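Local atomic coordinates of ribulose-1,5-bisphosphate carboxylase/oxygenase large subunit (Rhodopseudomonas palustris, PDB entry 3QFW), a protein that is a RuBisCO-like protein of the RuBisCO large-chain family, probably a magnesium-binding enzyme built on a TIM-barrel catalytic domain, with a reaction that remains uncertain. Residues A278-F283 with A313-P318; G225-A230 with L249-H254; L26-E31 with G89-Q94; D96-D101 with A260-A265. All coordinates share one frame; numbering follows the deposited sequence.

Contact 1: A278-F283 with A313-P318; sequences ADATVF and ACIPTP
The beta-alpha-beta unit of strand 280-284, helix 294-305 and strand 315-319 brings Ala280 to Phe283 alongside Ile315 to Pro318 as parallel neighbours in the barrel of the catalytic domain. Thr281 sits at the centre of the ladder: its N donates to Ile315 O at 3.0 Å, and its O receives Thr317 N at 2.8 Å. Ile315 O is gripped twice, because Thr317 OG1 also donates to it, from the face opposite to that used by Thr281 N. Further along, Phe283 N reaches Thr317 O at 3.2 Å from above the carbonyl plane. With CG set between its backbone N and carbonyl carbon (chi1 63°), the Phe283 ring folds back over the neighbouring strand, where Pro318 CA makes a CH-pi contact 4.0 Å from the ring centroid, while CE2 meets Pro316 CB at 3.7 Å near the ring plane. An alanine in place of Phe283 is likely to take from both prolines the ring they pack on and open a gap beneath helix 294-305. Leu300 of that helix and Leu269 of helix 265-276 pack on the same ring, whereas Ile315, on the other face of the sheet, meets Leu119 and Ile122 of helix 118-126.

Contact 2: G225-A230 with L249-H254; sequences GAVLVA and LVVVAH
Val227 CG1 presses against Leu249 CD1 at 3.5 Å, closer than ordinary van der Waals contact, a tight carbon pair where Leu249, just before strand 250-253, meets the parallel strand 226-229. The two side chains cross at about a right angle. Val227 holds CG1 anti to its carbonyl carbon (chi1 -66°), which turns this methyl toward Leu249, and CG2 of the same residue faces Val251 CG2 at 3.9 Å. Leu249 CD2 also packs on the backbone of the partly exposed Gly225, whose O takes Val250 N at 2.9 Å. Beneath them the backbones are joined by a regular parallel ladder: Val252 N donates to Val227 O at 2.7 Å, and Val229 N to Val252 O at 2.9 Å, both nearly along the C=O axis. On the face carrying Ala226, Leu228 and Val252, Leu228 CD1 lies 3.6 Å from Val252 CG1, the two side chains meeting at a slant. Packing is slacker at the far end, where Ala230 CB and His254 CB stand 4.3 Å apart. The His254 ring stacks with that of His167, and its ND1 is hydrogen-bonded to Ala256 N. Val227 and Leu249 lie under Ile219 of helix 209-222, while Val252 on the other face meets Leu162 and Ala202 of strands 162-165 and 200-202. Strand 280-284 continues the sheet beyond strand 250-253.

Contact 3: L26-E31 with G89-Q94; sequences LALAIE and GNSSIQ
Leu28 CD1 touches Ser91 OG at 3.6 Å, the first point at which the last turns of helix 18-31 meet the loop after helix 80-88. CG of Leu28 lies anti to its backbone N (chi1 162°), an orientation that carries the methyl across to the hydroxyl. The rest of that side chain belongs to the apolar core of the N-terminal part of the chain, against Tyr12 and Ile14 of strand 8-15 and Ile97 of strand 97-98. One turn further on, Glu31 brings most of the helix's share of the contact. Its CB stands 4.2 Å from Ser91 OG, and its O is 4.2 Å from Asn90 ND2. The carboxylate swings toward Gln94 through a bend at chi2 (-91°), leaving OE2 3.8 Å from NE2 of that residue. The Glu31 and Gln94 side chains cross at about a right angle, with carboxylate and amide planes 88° apart. Ser91 OG has its polar partner just beyond the helix, in a hydrogen bond with Gln32 OE1. The loop itself is folded as a short 3-10 segment, in which Ile93 N bonds to Asn90 O. The loop also takes part in the dimer: Asn90 packs on His254, and Gln94 on Phe290, of the second subunit. The contact therefore rests on van der Waals packing and, probably, on a modest longer-range attraction between the Glu31 carboxylate and the Gln94 amide, with the directed hydrogen bond of Ser91 made to the residue that follows the helix.

Contact 4: D96-D101 with A260-A265; sequences DIALAD and AAKIAA
Leu99 O accepts Ala264 N at 2.9 Å in an almost perfectly straight bond, 179° at the hydrogen, and the N of Leu99 donates in turn to Lys262 O at 3.0 Å, lying in the carbonyl plane. These two bonds form a single backbone bridge between Leu99 and Ile263. Lys262 is the centre of an inverse gamma turn, with Ile263 N bonded back to Ala261 O, and this tight bend presents the lysine carbonyl to the facing chain. Beside it, Ala98 CB meets Lys262 CG at 3.5 Å, tighter than a usual carbon contact. CG of the lysine is anti to the backbone N (chi1 -162°), which lays its aliphatic base along Ala98 before the chain bends away toward its ammonium end. On the buried side Leu99 and Ile263 run side by side, CD2 to CG2 4.0 Å, and both pack on Phe88 of helix 80-88. Ala264 is the N-cap residue of helix 265-276, and its CB rests 3.7 Å from Leu99 O. Main-chain bonds thus tie strand 97-98 and its continuation to the lead-in of a barrel helix, and since the side chains add only apolar packing, the join probably depends little on charge.

In the fold
Contacts 1 and 2 lie in the buried interior of the barrel domain and share one parallel sheet: strands 250-253 and 280-284 are neighbours in it, joined by Asp279 N to Val251 O and Ala253 N to Ala280 O. Both rely on repeated backbone ladders with mostly apolar side chains on each face. Contacts 3 and 4 lie farther out, with centres about 12 Å apart, and touch through Leu28 and Ile97; both also reach the second subunit. Contact 4 joins the N-terminal part to the barrel with a single backbone bridge, and the loop it closes contains contact 2. Contact 3, its centre about 25 Å from that of the chain, has no backbone bonding between its segments and relies on loose packing around Glu31 and Leu28.

Contact 1: A278-F283 with A313-P318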
# COMPACT_ATOMS: atom_id res chain seq x y z
N ALA B 278 1.45 -10.56 -12.49
CA ALA B 278 1.47 -9.53 -13.51
C ALA B 278 2.09 -10.08 -14.81
O ALA B 278 3.16 -10.68 -14.78
CB ALA B 278 2.24 -8.32 -13.03
N ASP B 279 1.42 -9.89 -15.94
CA ASP B 279 1.97 -10.32 -17.23
C ASP B 279 2.82 -9.22 -17.85
O ASP B 279 3.77 -9.51 -18.60
CB ASP B 279 0.87 -10.73 -18.19
CG ASP B 279 0.02 -11.85 -17.64
OD1 ASP B 279 0.56 -12.97 -17.47
OD2 ASP B 279 -1.17 -11.61 -17.39
N ALA B 280 2.48 -7.98 -17.55
CA ALA B 280 3.33 -6.85 -17.91
C ALA B 280 3.43 -5.94 -16.70
O ALA B 280 2.54 -5.92 -15.85
CB ALA B 280 2.79 -6.10 -19.12
N THR B 281 4.51 -5.19 -16.62
CA THR B 281 4.69 -4.33 -15.47
C THR B 281 5.23 -2.96 -15.88
O THR B 281 6.32 -2.84 -16.48
CB THR B 281 5.52 -5.03 -14.36
OG1 THR B 281 5.58 -4.19 -13.21
CG2 THR B 281 6.96 -5.35 -14.83
N VAL B 282 4.44 -1.93 -15.58
CA VAL B 282 4.76 -0.56 -15.95
C VAL B 282 5.70 0.07 -14.92
O VAL B 282 5.55 -0.15 -13.73
CB VAL B 282 3.46 0.29 -16.06
CG1 VAL B 282 3.78 1.75 -16.38
CG2 VAL B 282 2.51 -0.31 -17.09
N PHE B 283 6.67 0.83 -15.39
CA PHE B 283 7.61 1.53 -14.51
C PHE B 283 8.20 2.72 -15.26
O PHE B 283 8.32 2.69 -16.50
CB PHE B 283 8.74 0.60 -14.05
CG PHE B 283 9.62 0.08 -15.17
CD1 PHE B 283 10.86 0.64 -15.41
CD2 PHE B 283 9.19 -0.97 -15.95
CE1 PHE B 283 11.67 0.15 -16.44
CE2 PHE B 283 10.00 -1.47 -16.98
CZ PHE B 283 11.23 -0.90 -17.22
N ALA B 313 7.83 -15.37 -17.71
CA ALA B 313 8.37 -14.02 -17.68
C ALA B 313 7.24 -13.00 -17.73
O ALA B 313 6.14 -13.31 -18.20
CB ALA B 313 9.32 -13.81 -18.89
N CYS B 314 7.51 -11.80 -17.22
CA CYS B 314 6.58 -10.66 -17.25
C CYS B 314 7.23 -9.60 -18.14
O CYS B 314 8.43 -9.37 -18.01
CB CYS B 314 6.40 -10.13 -15.81
SG CYS B 314 5.59 -8.51 -15.60
N ILE B 315 6.49 -8.98 -19.05
CA ILE B 315 7.11 -8.00 -19.94
C ILE B 315 7.34 -6.66 -19.25
O ILE B 315 6.39 -6.02 -18.81
CB ILE B 315 6.29 -7.70 -21.22
CG1 ILE B 315 5.61 -8.96 -21.77
CG2 ILE B 315 7.18 -7.04 -22.28
CD1 ILE B 315 4.16 -9.06 -21.32
N PRO B 316 8.60 -6.22 -19.17
CA PRO B 316 8.86 -4.90 -18.59
C PRO B 316 8.29 -3.84 -19.51
O PRO B 316 8.49 -3.90 -20.73
CB PRO B 316 10.39 -4.80 -18.57
CG PRO B 316 10.91 -6.16 -18.98
CD PRO B 316 9.81 -6.85 -19.72
N THR B 317 7.57 -2.88 -18.95
CA THR B 317 6.90 -1.88 -19.76
C THR B 317 7.27 -0.47 -19.34
O THR B 317 6.55 0.17 -18.56
CB THR B 317 5.38 -2.09 -19.69
OG1 THR B 317 5.07 -3.44 -20.04
CG2 THR B 317 4.65 -1.12 -20.60
N PRO B 318 8.41 0.03 -19.86
CA PRO B 318 8.95 1.33 -19.46
C PRO B 318 8.07 2.46 -19.96
O PRO B 318 7.50 2.36 -21.04
CB PRO B 318 10.30 1.40 -20.19
CG PRO B 318 10.55 0.09 -20.74
CD PRO B 318 9.26 -0.64 -20.86

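Contact 2: G225-A230 with L249-H254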
# COMPACT_ATOMS: atom_id res chain seq x y z
N GLY B 225 -9.52 -7.92 -23.78
CA GLY B 225 -8.48 -8.92 -23.59
C GLY B 225 -7.39 -8.60 -22.58
O GLY B 225 -6.49 -9.41 -22.37
N ALA B 226 -7.45 -7.43 -21.96
CA ALA B 226 -6.46 -7.09 -20.95
C ALA B 226 -7.08 -6.29 -19.82
O ALA B 226 -8.23 -5.87 -19.91
CB ALA B 226 -5.30 -6.33 -21.56
N VAL B 227 -6.30 -6.08 -18.76
CA VAL B 227 -6.76 -5.34 -17.59
C VAL B 227 -5.57 -4.69 -16.88
O VAL B 227 -4.48 -5.27 -16.82
CB VAL B 227 -7.47 -6.26 -16.59
CG1 VAL B 227 -8.76 -6.80 -17.17
CG2 VAL B 227 -6.55 -7.39 -16.16
N LEU B 228 -5.80 -3.49 -16.35
CA LEU B 228 -4.76 -2.74 -15.66
C LEU B 228 -5.10 -2.70 -14.18
O LEU B 228 -6.25 -2.48 -13.81
CB LEU B 228 -4.69 -1.31 -16.21
CG LEU B 228 -3.57 -0.43 -15.66
CD1 LEU B 228 -2.21 -0.98 -16.09
CD2 LEU B 228 -3.75 1.01 -16.14
N VAL B 229 -4.10 -2.93 -13.32
CA VAL B 229 -4.34 -2.89 -11.88
C VAL B 229 -3.12 -2.33 -11.19
O VAL B 229 -2.00 -2.67 -11.55
CB VAL B 229 -4.58 -4.30 -11.31
CG1 VAL B 229 -5.13 -4.22 -9.87
CG2 VAL B 229 -5.53 -5.10 -12.20
N ALA B 230 -3.33 -1.47 -10.19
CA ALA B 230 -2.24 -1.00 -9.35
C ALA B 230 -2.24 -1.78 -8.04
O ALA B 230 -3.03 -1.49 -7.14
CB ALA B 230 -2.40 0.48 -9.08
N LEU B 249 -6.93 -13.15 -19.59
CA LEU B 249 -6.72 -11.74 -19.85
C LEU B 249 -5.26 -11.41 -19.62
O LEU B 249 -4.62 -12.00 -18.76
CB LEU B 249 -7.56 -10.90 -18.88
CG LEU B 249 -9.08 -10.97 -18.98
CD1 LEU B 249 -9.73 -10.04 -17.97
CD2 LEU B 249 -9.52 -10.62 -20.39
N VAL B 250 -4.72 -10.46 -20.37
CA VAL B 250 -3.38 -9.97 -20.05
C VAL B 250 -3.51 -9.05 -18.83
O VAL B 250 -4.26 -8.07 -18.86
CB VAL B 250 -2.74 -9.23 -21.23
CG1 VAL B 250 -1.36 -8.71 -20.84
CG2 VAL B 250 -2.63 -10.17 -22.46
N VAL B 251 -2.79 -9.38 -17.76
CA VAL B 251 -2.85 -8.55 -16.55
C VAL B 251 -1.66 -7.60 -16.51
O VAL B 251 -0.52 -8.03 -16.36
CB VAL B 251 -2.85 -9.39 -15.28
CG1 VAL B 251 -2.80 -8.48 -14.02
CG2 VAL B 251 -4.08 -10.29 -15.26
N VAL B 252 -1.95 -6.31 -16.64
CA VAL B 252 -0.90 -5.30 -16.68
C VAL B 252 -0.86 -4.61 -15.32
O VAL B 252 -1.86 -4.05 -14.87
CB VAL B 252 -1.19 -4.23 -17.75
CG1 VAL B 252 -0.04 -3.24 -17.83
CG2 VAL B 252 -1.46 -4.87 -19.12
N ALA B 253 0.29 -4.65 -14.66
CA ALA B 253 0.42 -3.99 -13.37
C ALA B 253 0.93 -2.56 -13.52
O ALA B 253 1.74 -2.27 -14.40
CB ALA B 253 1.33 -4.80 -12.45
N HIS B 254 0.41 -1.67 -12.68
CA HIS B 254 0.82 -0.27 -12.62
C HIS B 254 1.43 0.03 -11.24
O HIS B 254 0.99 -0.51 -10.23
CB HIS B 254 -0.38 0.66 -12.85
CG HIS B 254 -0.00 2.10 -12.99
ND1 HIS B 254 0.08 2.96 -11.91
CD2 HIS B 254 0.32 2.84 -14.08
CE1 HIS B 254 0.44 4.16 -12.33
NE2 HIS B 254 0.59 4.11 -13.65

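Contact 3: L26-E31 with G89-Q94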
# COMPACT_ATOMS: atom_id res chain seq x y z
N LEU B 26 20.71 -6.63 14.13
CA LEU B 26 20.00 -7.52 15.04
C LEU B 26 18.60 -6.99 15.31
O LEU B 26 17.62 -7.74 15.30
CB LEU B 26 20.76 -7.64 16.36
CG LEU B 26 20.40 -8.86 17.20
CD1 LEU B 26 20.94 -10.12 16.54
CD2 LEU B 26 20.95 -8.73 18.62
N ALA B 27 18.51 -5.69 15.55
CA ALA B 27 17.23 -5.05 15.81
C ALA B 27 16.27 -5.24 14.64
O ALA B 27 15.06 -5.44 14.83
CB ALA B 27 17.43 -3.56 16.11
N LEU B 28 16.83 -5.18 13.43
CA LEU B 28 16.07 -5.46 12.21
C LEU B 28 15.54 -6.89 12.20
O LEU B 28 14.37 -7.13 11.89
CB LEU B 28 16.93 -5.19 10.98
CG LEU B 28 16.45 -5.83 9.67
CD1 LEU B 28 15.06 -5.32 9.29
CD2 LEU B 28 17.44 -5.57 8.54
N ALA B 29 16.41 -7.84 12.55
CA ALA B 29 15.99 -9.24 12.61
C ALA B 29 14.79 -9.43 13.53
O ALA B 29 13.84 -10.15 13.20
CB ALA B 29 17.15 -10.14 13.04
N ILE B 30 14.85 -8.76 14.69
CA ILE B 30 13.75 -8.77 15.66
C ILE B 30 12.48 -8.10 15.12
O ILE B 30 11.40 -8.68 15.18
CB ILE B 30 14.15 -8.06 16.98
CG1 ILE B 30 15.39 -8.71 17.60
CG2 ILE B 30 13.01 -8.10 17.97
CD1 ILE B 30 15.19 -10.14 17.99
N GLU B 31 12.63 -6.87 14.63
CA GLU B 31 11.49 -6.09 14.12
C GLU B 31 10.64 -6.86 13.11
O GLU B 31 9.41 -6.74 13.11
CB GLU B 31 11.97 -4.79 13.48
CG GLU B 31 12.56 -3.78 14.44
CD GLU B 31 11.53 -2.81 15.00
OE1 GLU B 31 10.32 -3.12 14.98
OE2 GLU B 31 11.94 -1.72 15.45
N GLY B 89 6.64 -4.87 6.82
CA GLY B 89 5.55 -4.17 7.50
C GLY B 89 5.97 -3.03 8.41
O GLY B 89 5.63 -1.86 8.17
N ASN B 90 6.69 -3.36 9.47
CA ASN B 90 7.15 -2.37 10.43
C ASN B 90 8.37 -1.59 9.99
O ASN B 90 8.48 -0.40 10.27
CB ASN B 90 7.42 -3.02 11.79
CG ASN B 90 6.16 -3.21 12.61
OD1 ASN B 90 5.12 -2.60 12.32
ND2 ASN B 90 6.23 -4.04 13.64
N SER B 91 9.30 -2.25 9.31
CA SER B 91 10.55 -1.59 8.97
C SER B 91 10.30 -0.50 7.94
O SER B 91 11.10 0.42 7.79
CB SER B 91 11.60 -2.59 8.47
OG SER B 91 12.10 -3.35 9.55
N SER B 92 9.16 -0.58 7.26
CA SER B 92 8.85 0.43 6.27
C SER B 92 8.71 1.79 6.94
O SER B 92 8.89 2.82 6.30
CB SER B 92 7.58 0.08 5.49
OG SER B 92 6.42 0.30 6.27
N ILE B 93 8.44 1.79 8.25
CA ILE B 93 8.27 3.04 8.98
C ILE B 93 9.61 3.69 9.33
O ILE B 93 9.68 4.88 9.64
CB ILE B 93 7.46 2.82 10.28
CG1 ILE B 93 6.16 2.07 9.97
CG2 ILE B 93 7.18 4.15 10.96
CD1 ILE B 93 5.12 2.92 9.31
N GLN B 94 10.69 2.91 9.27
CA GLN B 94 12.01 3.42 9.59
C GLN B 94 12.56 4.17 8.39
O GLN B 94 12.24 3.83 7.26
CB GLN B 94 12.95 2.28 9.98
CG GLN B 94 12.52 1.49 11.21
CD GLN B 94 12.93 2.16 12.50
OE1 GLN B 94 13.16 3.38 12.54
NE2 GLN B 94 13.02 1.38 13.57

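Contact 4: D96-D101 with A260-A265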
# COMPACT_ATOMS: atom_id res chain seq x y z
N ASP B 96 15.92 4.59 7.71
CA ASP B 96 17.28 4.20 7.40
C ASP B 96 17.38 2.84 6.69
O ASP B 96 18.45 2.25 6.60
CB ASP B 96 18.13 4.19 8.68
CG ASP B 96 17.62 3.19 9.71
OD1 ASP B 96 16.51 2.65 9.52
OD2 ASP B 96 18.34 2.93 10.71
N ILE B 97 16.25 2.35 6.18
CA ILE B 97 16.22 1.00 5.64
C ILE B 97 15.40 0.89 4.36
O ILE B 97 14.39 1.57 4.20
CB ILE B 97 15.68 -0.01 6.68
CG1 ILE B 97 15.71 -1.44 6.13
CG2 ILE B 97 14.27 0.38 7.13
CD1 ILE B 97 15.32 -2.50 7.14
N ALA B 98 15.87 0.05 3.45
CA ALA B 98 15.14 -0.29 2.25
C ALA B 98 15.18 -1.80 2.07
O ALA B 98 16.19 -2.43 2.38
CB ALA B 98 15.75 0.40 1.04
N LEU B 99 14.08 -2.37 1.61
CA LEU B 99 14.05 -3.79 1.29
C LEU B 99 14.55 -3.94 -0.15
O LEU B 99 13.93 -3.42 -1.06
CB LEU B 99 12.62 -4.32 1.40
CG LEU B 99 12.46 -5.76 0.92
CD1 LEU B 99 13.24 -6.70 1.83
CD2 LEU B 99 10.99 -6.16 0.82
N ALA B 100 15.65 -4.67 -0.35
CA ALA B 100 16.34 -4.72 -1.66
C ALA B 100 16.08 -5.97 -2.51
O ALA B 100 15.94 -5.88 -3.73
CB ALA B 100 17.86 -4.53 -1.48
N ASP B 101 16.03 -7.14 -1.87
CA ASP B 101 15.75 -8.38 -2.58
C ASP B 101 15.15 -9.42 -1.64
O ASP B 101 15.23 -9.28 -0.42
CB ASP B 101 17.02 -8.95 -3.23
CG ASP B 101 16.72 -9.83 -4.44
OD1 ASP B 101 15.53 -9.97 -4.81
OD2 ASP B 101 17.68 -10.39 -5.02
N ALA B 260 5.56 4.53 -1.63
CA ALA B 260 5.13 4.97 -0.30
C ALA B 260 5.97 4.31 0.78
O ALA B 260 6.26 4.90 1.81
CB ALA B 260 3.67 4.66 -0.10
N ALA B 261 6.36 3.07 0.52
CA ALA B 261 7.30 2.36 1.38
C ALA B 261 8.57 2.06 0.57
O ALA B 261 8.51 1.91 -0.65
CB ALA B 261 6.67 1.08 1.89
N LYS B 262 9.70 2.00 1.25
CA LYS B 262 10.99 1.91 0.58
C LYS B 262 11.34 0.48 0.22
O LYS B 262 12.23 -0.12 0.81
CB LYS B 262 12.09 2.54 1.44
CG LYS B 262 13.35 2.89 0.67
CD LYS B 262 13.03 3.73 -0.55
CE LYS B 262 14.17 4.68 -0.87
NZ LYS B 262 13.83 5.61 -1.99
N ILE B 263 10.61 -0.06 -0.75
CA ILE B 263 10.95 -1.35 -1.36
C ILE B 263 11.56 -1.07 -2.73
O ILE B 263 10.98 -0.34 -3.53
CB ILE B 263 9.69 -2.22 -1.53
CG1 ILE B 263 8.97 -2.39 -0.18
CG2 ILE B 263 10.06 -3.56 -2.14
CD1 ILE B 263 7.74 -3.29 -0.25
N ALA B 264 12.73 -1.63 -3.00
CA ALA B 264 13.40 -1.35 -4.27
C ALA B 264 12.50 -1.74 -5.45
O ALA B 264 11.87 -2.80 -5.43
CB ALA B 264 14.74 -2.08 -4.36
N ALA B 265 12.48 -0.88 -6.47
CA ALA B 265 11.62 -1.11 -7.64
C ALA B 265 11.87 -2.43 -8.34
O ALA B 265 10.92 -3.12 -8.74
CB ALA B 265 11.73 0.04 -8.63